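Local coordinates for probable quinone reductase Qor (NADPH:quinone reductase) (Zeta-crystallin homolog protein) (Mycobacterium tuberculosis, PDB 4RVU), which binds NADPH and probably passes electrons from that cofactor to quinones, at residues Pro25-Pro29 against Glu102-Ala106; Tyr197-Trp202 against Thr228-Ala234; Thr215-Val220 against Ser235-Thr241. One frame throughout, in Å; residues are numbered along the deposited sequence.

Contact 1. Residues Pro25-Pro29 against Glu102-Ala106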
# COMPACT_ATOMS: atom_id res chain seq x y z
N PRO A 25 17.13 19.66 -35.90
CA PRO A 25 16.65 21.05 -35.91
C PRO A 25 16.27 21.47 -34.50
O PRO A 25 15.83 20.63 -33.71
CB PRO A 25 15.39 20.98 -36.79
CG PRO A 25 15.56 19.73 -37.60
CD PRO A 25 16.28 18.77 -36.70
N GLN A 26 16.47 22.74 -34.18
CA GLN A 26 16.04 23.29 -32.90
C GLN A 26 14.52 23.17 -32.79
O GLN A 26 13.80 23.54 -33.72
CB GLN A 26 16.49 24.75 -32.81
CG GLN A 26 15.96 25.54 -31.63
CD GLN A 26 16.65 26.88 -31.49
OE1 GLN A 26 17.88 26.97 -31.57
NE2 GLN A 26 15.87 27.93 -31.30
N PRO A 27 14.01 22.63 -31.67
CA PRO A 27 12.56 22.43 -31.56
C PRO A 27 11.82 23.74 -31.36
O PRO A 27 12.42 24.74 -30.97
CB PRO A 27 12.42 21.55 -30.31
CG PRO A 27 13.62 21.88 -29.48
CD PRO A 27 14.73 22.25 -30.44
N GLN A 28 10.52 23.71 -31.64
CA GLN A 28 9.65 24.85 -31.42
C GLN A 28 8.65 24.49 -30.33
O GLN A 28 8.01 23.45 -30.40
CB GLN A 28 8.90 25.22 -32.70
CG GLN A 28 9.81 25.52 -33.89
CD GLN A 28 9.08 26.16 -35.05
OE1 GLN A 28 8.07 25.64 -35.54
NE2 GLN A 28 9.57 27.32 -35.49
N PRO A 29 8.50 25.37 -29.32
CA PRO A 29 7.54 25.12 -28.24
C PRO A 29 6.09 25.14 -28.72
O PRO A 29 5.71 26.02 -29.50
CB PRO A 29 7.81 26.28 -27.27
CG PRO A 29 8.40 27.37 -28.12
CD PRO A 29 9.21 26.66 -29.17
N GLU A 102 20.78 20.62 -26.89
CA GLU A 102 21.10 22.00 -26.57
C GLU A 102 19.83 22.79 -26.26
O GLU A 102 19.87 23.76 -25.49
CB GLU A 102 21.84 22.66 -27.72
CG GLU A 102 23.26 22.16 -27.87
CD GLU A 102 23.99 22.88 -28.96
OE1 GLU A 102 23.84 22.47 -30.13
OE2 GLU A 102 24.71 23.86 -28.65
N PHE A 103 18.72 22.36 -26.85
CA PHE A 103 17.42 22.99 -26.67
C PHE A 103 16.35 21.92 -26.55
O PHE A 103 16.40 20.90 -27.25
CB PHE A 103 17.07 23.88 -27.88
CG PHE A 103 18.01 25.04 -28.09
CD1 PHE A 103 19.19 24.88 -28.81
CD2 PHE A 103 17.69 26.30 -27.59
CE1 PHE A 103 20.05 25.95 -29.01
CE2 PHE A 103 18.54 27.38 -27.80
CZ PHE A 103 19.72 27.20 -28.50
N CYS A 104 15.39 22.14 -25.66
CA CYS A 104 14.26 21.22 -25.53
C CYS A 104 13.02 22.00 -25.11
O CYS A 104 13.09 23.20 -24.84
CB CYS A 104 14.56 20.11 -24.52
SG CYS A 104 14.64 20.66 -22.78
N THR A 105 11.89 21.31 -25.06
CA THR A 105 10.64 21.93 -24.63
C THR A 105 10.20 21.33 -23.31
O THR A 105 10.53 20.18 -23.00
CB THR A 105 9.52 21.70 -25.64
OG1 THR A 105 9.30 20.30 -25.79
CG2 THR A 105 9.87 22.32 -26.99
N ALA A 106 9.44 22.10 -22.53
CA ALA A 106 8.84 21.58 -21.30
C ALA A 106 7.54 22.31 -21.01
O ALA A 106 7.41 23.50 -21.33
CB ALA A 106 9.81 21.69 -20.12
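F103 and P27 form the middle of this contact, and T105 extends it toward P29. These three residues have the largest areas buried between Q26-P29 and F103-T105, out of 252 Å² summed over both sides. The proline ring of P27 is directed at the strand: its CD lies 3.8 Å from CB of F103, and its CG stands 3.7 Å from the backbone O of F103. The two side chains meet at about a right angle; the pyrrolidine touches CB of F103, and the ring face is met by Q26. There the carboxamide lies over one ring face with the two planes 26° apart, an amide-on-ring stack. OE1 of Q26 sits over the ring centre, 3.4 Å above the plane of F103, with its nearest ring atom being CE1 at 3.5 Å. An extended chain, with CG of Q26 anti to its backbone N (chi1 172°), delivers the amide to that height. Farther along, the methyl CG2 of T105 does the touching, 3.9 Å from CA of P29 and 4.0 Å from the carbonyl O of Q28. Van der Waals contact and the amide stack therefore carry the whole interface. The chain from Q26 to P29 and the strand from F103 to T105 run 23° apart, although Q26-P29 is not itself a strand; it lies in the connection between strands 20-24 and 33-38. Strand 103-107 pairs antiparallel with 33-38 in the GroES-like part of the fold, where Q26 and P29 also touch L35, while M5 of strand 5-10 packs against P27 and F103.

Contact 2. Residues Tyr197-Trp202 against Thr228-Ala234. With NDP (NADPH dihydro-nicotinamide-adenine-dinucleotide phosphate), chain E.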
# COMPACT_ATOMS: atom_id res chain seq x y z
N TYR A 197 24.54 -4.75 1.02
CA TYR A 197 23.36 -5.29 0.36
C TYR A 197 23.02 -6.66 0.91
O TYR A 197 23.92 -7.43 1.26
CB TYR A 197 23.52 -5.32 -1.16
CG TYR A 197 23.18 -3.97 -1.77
CD1 TYR A 197 24.11 -2.94 -1.79
CD2 TYR A 197 21.91 -3.72 -2.27
CE1 TYR A 197 23.79 -1.70 -2.32
CE2 TYR A 197 21.59 -2.49 -2.80
CZ TYR A 197 22.53 -1.49 -2.82
OH TYR A 197 22.20 -0.26 -3.36
N PRO A 198 21.71 -6.96 1.02
CA PRO A 198 21.26 -8.25 1.54
C PRO A 198 21.84 -9.41 0.75
O PRO A 198 21.95 -9.33 -0.48
CB PRO A 198 19.73 -8.20 1.32
CG PRO A 198 19.39 -6.75 1.21
CD PRO A 198 20.59 -6.09 0.60
N GLU A 199 22.22 -10.48 1.44
CA GLU A 199 22.55 -11.73 0.77
C GLU A 199 21.36 -12.66 0.94
O GLU A 199 20.98 -13.38 0.01
CB GLU A 199 23.80 -12.39 1.37
CG GLU A 199 25.08 -12.11 0.58
CD GLU A 199 24.86 -12.15 -0.93
OE1 GLU A 199 24.28 -13.14 -1.44
OE2 GLU A 199 25.26 -11.17 -1.60
N ASP A 200 20.79 -12.61 2.13
CA ASP A 200 19.61 -13.38 2.47
C ASP A 200 18.63 -12.46 3.20
O ASP A 200 19.03 -11.72 4.11
CB ASP A 200 20.00 -14.56 3.36
CG ASP A 200 18.82 -15.41 3.77
OD1 ASP A 200 18.26 -15.15 4.85
OD2 ASP A 200 18.45 -16.32 3.00
N ALA A 201 17.36 -12.51 2.80
CA ALA A 201 16.34 -11.61 3.32
C ALA A 201 16.22 -11.64 4.84
O ALA A 201 16.15 -10.60 5.48
CB ALA A 201 15.00 -11.92 2.67
N TRP A 202 16.18 -12.84 5.41
CA TRP A 202 16.04 -12.99 6.85
C TRP A 202 17.28 -12.53 7.61
O TRP A 202 17.17 -11.90 8.65
CB TRP A 202 15.66 -14.43 7.19
CG TRP A 202 14.49 -14.82 6.38
CD1 TRP A 202 14.44 -15.72 5.35
CD2 TRP A 202 13.17 -14.26 6.49
NE1 TRP A 202 13.16 -15.77 4.83
CE2 TRP A 202 12.37 -14.88 5.51
CE3 TRP A 202 12.59 -13.30 7.34
CZ2 TRP A 202 11.01 -14.58 5.36
CZ3 TRP A 202 11.25 -13.00 7.18
CH2 TRP A 202 10.48 -13.63 6.20
N THR A 228 16.70 -6.50 -3.61
CA THR A 228 16.49 -6.01 -2.26
C THR A 228 15.05 -6.18 -1.77
O THR A 228 14.81 -6.05 -0.57
CB THR A 228 16.85 -4.52 -2.16
OG1 THR A 228 16.15 -3.80 -3.19
CG2 THR A 228 18.36 -4.31 -2.34
N PHE A 229 14.11 -6.44 -2.68
CA PHE A 229 12.69 -6.45 -2.31
C PHE A 229 12.36 -7.39 -1.15
O PHE A 229 11.71 -6.98 -0.17
CB PHE A 229 11.79 -6.76 -3.51
CG PHE A 229 10.32 -6.64 -3.18
CD1 PHE A 229 9.61 -7.74 -2.72
CD2 PHE A 229 9.67 -5.42 -3.30
CE1 PHE A 229 8.27 -7.64 -2.40
CE2 PHE A 229 8.32 -5.31 -2.98
CZ PHE A 229 7.62 -6.43 -2.53
N ASP A 230 12.78 -8.65 -1.25
CA ASP A 230 12.47 -9.61 -0.19
C ASP A 230 12.98 -9.14 1.17
O ASP A 230 12.28 -9.27 2.18
CB ASP A 230 13.03 -11.00 -0.53
CG ASP A 230 12.39 -11.59 -1.77
OD1 ASP A 230 11.43 -10.99 -2.29
OD2 ASP A 230 12.85 -12.67 -2.23
N ALA A 231 14.19 -8.59 1.18
CA ALA A 231 14.77 -8.05 2.40
C ALA A 231 14.01 -6.82 2.91
O ALA A 231 13.80 -6.68 4.11
CB ALA A 231 16.24 -7.72 2.18
N SER A 232 13.63 -5.93 1.99
CA SER A 232 12.83 -4.76 2.36
C SER A 232 11.54 -5.19 3.04
O SER A 232 11.18 -4.69 4.11
CB SER A 232 12.48 -3.94 1.12
OG SER A 232 13.65 -3.37 0.54
N LEU A 233 10.84 -6.12 2.40
CA LEU A 233 9.56 -6.59 2.93
C LEU A 233 9.74 -7.21 4.33
O LEU A 233 8.93 -6.98 5.24
CB LEU A 233 8.92 -7.59 1.96
CG LEU A 233 7.57 -8.17 2.40
CD1 LEU A 233 6.56 -7.05 2.55
CD2 LEU A 233 7.05 -9.20 1.41
N ALA A 234 10.81 -7.97 4.51
CA ALA A 234 11.09 -8.64 5.79
C ALA A 234 11.56 -7.69 6.91
O ALA A 234 11.62 -8.10 8.07
CB ALA A 234 12.11 -9.76 5.59
PA NDP E . 20.96 6.23 -8.49
O1A NDP E . 21.84 7.44 -8.56
O2A NDP E . 20.39 5.80 -7.17
O5B NDP E . 21.74 4.98 -9.14
C5B NDP E . 21.26 3.65 -8.95
C4B NDP E . 21.97 3.07 -7.74
O4B NDP E . 21.35 1.86 -7.31
C3B NDP E . 23.41 2.70 -8.06
O3B NDP E . 24.30 3.80 -7.86
C2B NDP E . 23.69 1.56 -7.11
O2B NDP E . 24.35 2.03 -5.94
C1B NDP E . 22.33 0.99 -6.75
N9A NDP E . 22.25 -0.36 -7.35
C8A NDP E . 22.07 -1.51 -6.68
N7A NDP E . 22.06 -2.57 -7.53
C5A NDP E . 22.24 -2.10 -8.77
C6A NDP E . 22.33 -2.68 -10.13
N6A NDP E . 22.23 -4.01 -10.33
N1A NDP E . 22.52 -1.83 -11.17
C2A NDP E . 22.63 -0.50 -10.98
N3A NDP E . 22.56 0.09 -9.78
C4A NDP E . 22.37 -0.64 -8.65
O3 NDP E . 19.75 6.42 -9.53
PN NDP E . 18.68 7.60 -9.37
O1N NDP E . 19.00 8.38 -8.13
O2N NDP E . 18.55 8.29 -10.70
O5D NDP E . 17.32 6.78 -9.11
C5D NDP E . 17.21 5.91 -7.98
C4D NDP E . 16.11 4.89 -8.24
O4D NDP E . 14.83 5.50 -8.10
C3D NDP E . 16.18 4.36 -9.66
O3D NDP E . 15.85 2.97 -9.63
C2D NDP E . 15.09 5.11 -10.40
O2D NDP E . 14.55 4.29 -11.44
C1D NDP E . 14.08 5.38 -9.30
N1N NDP E . 13.30 6.61 -9.49
C2N NDP E . 11.98 6.54 -9.38
C3N NDP E . 11.17 7.66 -9.52
C7N NDP E . 9.68 7.51 -9.39
O7N NDP E . 8.98 8.50 -9.45
N7N NDP E . 9.18 6.29 -9.20
C4N NDP E . 11.76 9.02 -9.80
C5N NDP E . 13.22 8.96 -9.89
C6N NDP E . 13.92 7.77 -9.72
P2B NDP E . 25.06 1.00 -4.93
O1X NDP E . 24.61 -0.35 -5.40
O2X NDP E . 26.53 1.26 -5.11
O3X NDP E . 24.55 1.40 -3.57
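P198 meets A231 at the tightest point of this contact, where CG of the proline ring comes within 3.4 Å of the alanine CB, closer than usual van der Waals distance for two carbons. Beside it A201 also points at the helix: its CB rests 3.7 Å from the backbone N of A231, and the CA atoms of A201 and A231 are only 4.0 Å apart. Small side chains on both partners permit that approach, and F204 of helix 201-212 touches both P198 and A231. Toward the cofactor, the methyl CG2 of T228 lies at the edge of the Y197 ring, 3.6 Å from CD2. T228 OG1 is engaged by D222, leaving the methyl to meet the tyrosine. The hydroxyl, at the ring end next to this edge, donates to phosphate oxygen O3X of NADPH, with 2.9 Å between Y197 OH and O3X; this oxygen lies close to the ring plane. The arrangement belongs to the Rossmann-type nucleotide-binding domain: the phosphate is the 2'-phosphate on the adenosine ribose, the group that distinguishes NADPH from NADH. S178, K182 and R322 also bind NADPH, and R322 makes a cation-pi contact with Y197. The solvent side is looser. There the exposed W202 starts away from helix 229-234, but its indole swings back, with CG anti to its carbonyl carbon (chi1 -53°), until CZ3 lies 3.7 Å from CB of A234. D200, also exposed, N-caps helix 201-212: its OD1 accepts a weak, bent bond from W202 N and another from Q203 N. D230, likewise exposed, lends its CB to A201, while its carboxylate forms a salt bridge with R259.

Contact 3. Residues Thr215-Val220 against Ser235-Thr241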
# COMPACT_ATOMS: atom_id res chain seq x y z
N THR A 215 11.74 -4.14 16.29
CA THR A 215 10.55 -3.47 15.75
C THR A 215 10.49 -3.49 14.23
O THR A 215 9.43 -3.74 13.64
CB THR A 215 10.43 -2.01 16.22
OG1 THR A 215 10.50 -1.95 17.65
CG2 THR A 215 9.12 -1.38 15.75
N GLY A 216 11.63 -3.24 13.59
CA GLY A 216 11.64 -3.03 12.16
C GLY A 216 11.46 -1.55 11.88
O GLY A 216 11.22 -0.77 12.80
N VAL A 217 11.56 -1.18 10.61
CA VAL A 217 11.44 0.22 10.20
C VAL A 217 9.99 0.63 9.85
O VAL A 217 9.20 -0.19 9.40
CB VAL A 217 12.40 0.55 9.03
CG1 VAL A 217 13.87 0.50 9.49
CG2 VAL A 217 12.16 -0.40 7.85
N GLN A 218 9.65 1.90 10.07
CA GLN A 218 8.30 2.38 9.76
C GLN A 218 8.03 2.41 8.26
O GLN A 218 6.87 2.34 7.82
CB GLN A 218 8.05 3.76 10.38
CG GLN A 218 7.59 3.72 11.83
CD GLN A 218 8.68 3.26 12.77
OE1 GLN A 218 9.81 3.77 12.73
NE2 GLN A 218 8.36 2.29 13.63
N ALA A 219 9.09 2.53 7.47
CA ALA A 219 8.97 2.53 6.01
C ALA A 219 10.28 2.10 5.36
O ALA A 219 11.36 2.35 5.90
CB ALA A 219 8.57 3.91 5.51
N VAL A 220 10.18 1.45 4.21
CA VAL A 220 11.36 1.19 3.40
C VAL A 220 11.21 1.95 2.09
O VAL A 220 10.17 1.86 1.44
CB VAL A 220 11.50 -0.30 3.04
CG1 VAL A 220 12.66 -0.50 2.06
CG2 VAL A 220 11.70 -1.13 4.30
N SER A 235 11.92 -6.46 6.56
CA SER A 235 12.45 -5.51 7.53
C SER A 235 11.43 -4.56 8.16
O SER A 235 11.79 -3.75 9.01
CB SER A 235 13.59 -4.70 6.91
OG SER A 235 14.57 -5.55 6.38
N LEU A 236 10.17 -4.67 7.76
CA LEU A 236 9.16 -3.68 8.15
C LEU A 236 8.53 -3.85 9.53
O LEU A 236 8.30 -4.96 10.01
CB LEU A 236 8.02 -3.67 7.13
CG LEU A 236 8.36 -2.96 5.83
CD1 LEU A 236 7.40 -3.41 4.75
CD2 LEU A 236 8.26 -1.45 6.03
N ALA A 237 8.22 -2.72 10.16
CA ALA A 237 7.45 -2.72 11.39
C ALA A 237 6.02 -3.10 11.03
O ALA A 237 5.63 -3.02 9.85
CB ALA A 237 7.48 -1.37 12.04
N VAL A 238 5.24 -3.51 12.03
CA VAL A 238 3.83 -3.85 11.80
C VAL A 238 3.11 -2.66 11.17
O VAL A 238 3.23 -1.53 11.65
CB VAL A 238 3.13 -4.27 13.12
CG1 VAL A 238 1.62 -4.45 12.90
CG2 VAL A 238 3.75 -5.56 13.65
N ARG A 239 2.38 -2.94 10.08
CA ARG A 239 1.60 -1.93 9.36
C ARG A 239 2.48 -0.87 8.69
O ARG A 239 2.02 0.22 8.37
CB ARG A 239 0.55 -1.29 10.26
CG ARG A 239 -0.60 -2.26 10.64
CD ARG A 239 -1.47 -1.68 11.75
NE ARG A 239 -2.05 -0.39 11.35
CZ ARG A 239 -2.62 0.47 12.20
NH1 ARG A 239 -2.71 0.18 13.49
NH2 ARG A 239 -3.11 1.61 11.74
N GLY A 240 3.75 -1.23 8.47
CA GLY A 240 4.70 -0.32 7.85
C GLY A 240 4.47 -0.20 6.36
O GLY A 240 3.66 -0.93 5.79
N THR A 241 5.17 0.72 5.70
CA THR A 241 4.95 0.96 4.27
C THR A 241 6.19 0.63 3.46
O THR A 241 7.26 1.17 3.72
CB THR A 241 4.57 2.43 4.01
OG1 THR A 241 3.29 2.71 4.58
CG2 THR A 241 4.53 2.71 2.50
O HOH W 1 6.74 -4.01 14.50
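V217 and A219 form parallel bridges with L236 and T241, at CA separations of 5.0 and 4.7 Å, and four backbone hydrogen bonds join the two segments. V217 uses both polar backbone atoms: its N donates to S235 O, while its O accepts from A237 N at 2.8 Å in a nearly straight bond (169° at the hydrogen). Beyond the corner at Q218 the pairing resumes, with T241 N donating to Q218 O and V220 N to T241 O, 3.0 Å apart. Between the two paired parts, A237-G240 makes a type II turn closed by G240 N to A237 O. At the outer end a water bridges T215 O and V238 N, and CA of A237 approaches T215 O to 3.2 Å as a CA-H...O contact. CA of G216 packs against S235 O, and its backbone (phi 90°) takes a conformation natural to glycine.

Among side chains, L236 starts away from T215-V220 but returns through its CD2 branch, 3.9 Å from CG2 of V220, the two crossing at a slant; the same CD2 lies 3.7 Å from V217 O. V220 puts CG2 there because that methyl is anti to the carbonyl carbon while CG1 is anti to the backbone N (chi1 174°). The methyl of A237 sits 3.4 Å from V217 O. Q218 bends at chi2, bringing NE2 near A237 CB, while its OE1 accepts from T148 N of the neighbouring strand. V217 and V220 also pack on strand 148-151. Helix 229-234 joins the parallel strands 217-222 and 240-244 in a beta-alpha-beta crossover of the Rossmann-type sheet. The chemistry thus implies a pairing set chiefly by main-chain polarity, which satisfies buried amides and carbonyls, with aliphatic groups filling in around it.

How the contacts relate
Contact 1 stands apart, its centre about 44 Å from that of contact 2 and on the other side of the chain's centre, in the GroES-like part; contacts 2 and 3 share the Rossmann-type part, with centres about 13 Å apart. Those two are interleaved along the sequence: helix 201-212, strand 217-222, helix 229-234 and strand 240-244 follow in order, and they touch where S232 OG lies 3.4 Å from V220 CG1. Contact 3 is the buried one, joined by backbone hydrogen bonds between adjacent strands. Contacts 1 and 2 are partly buried and rely on side-chain packing, although contact 2 alone reaches the cofactor.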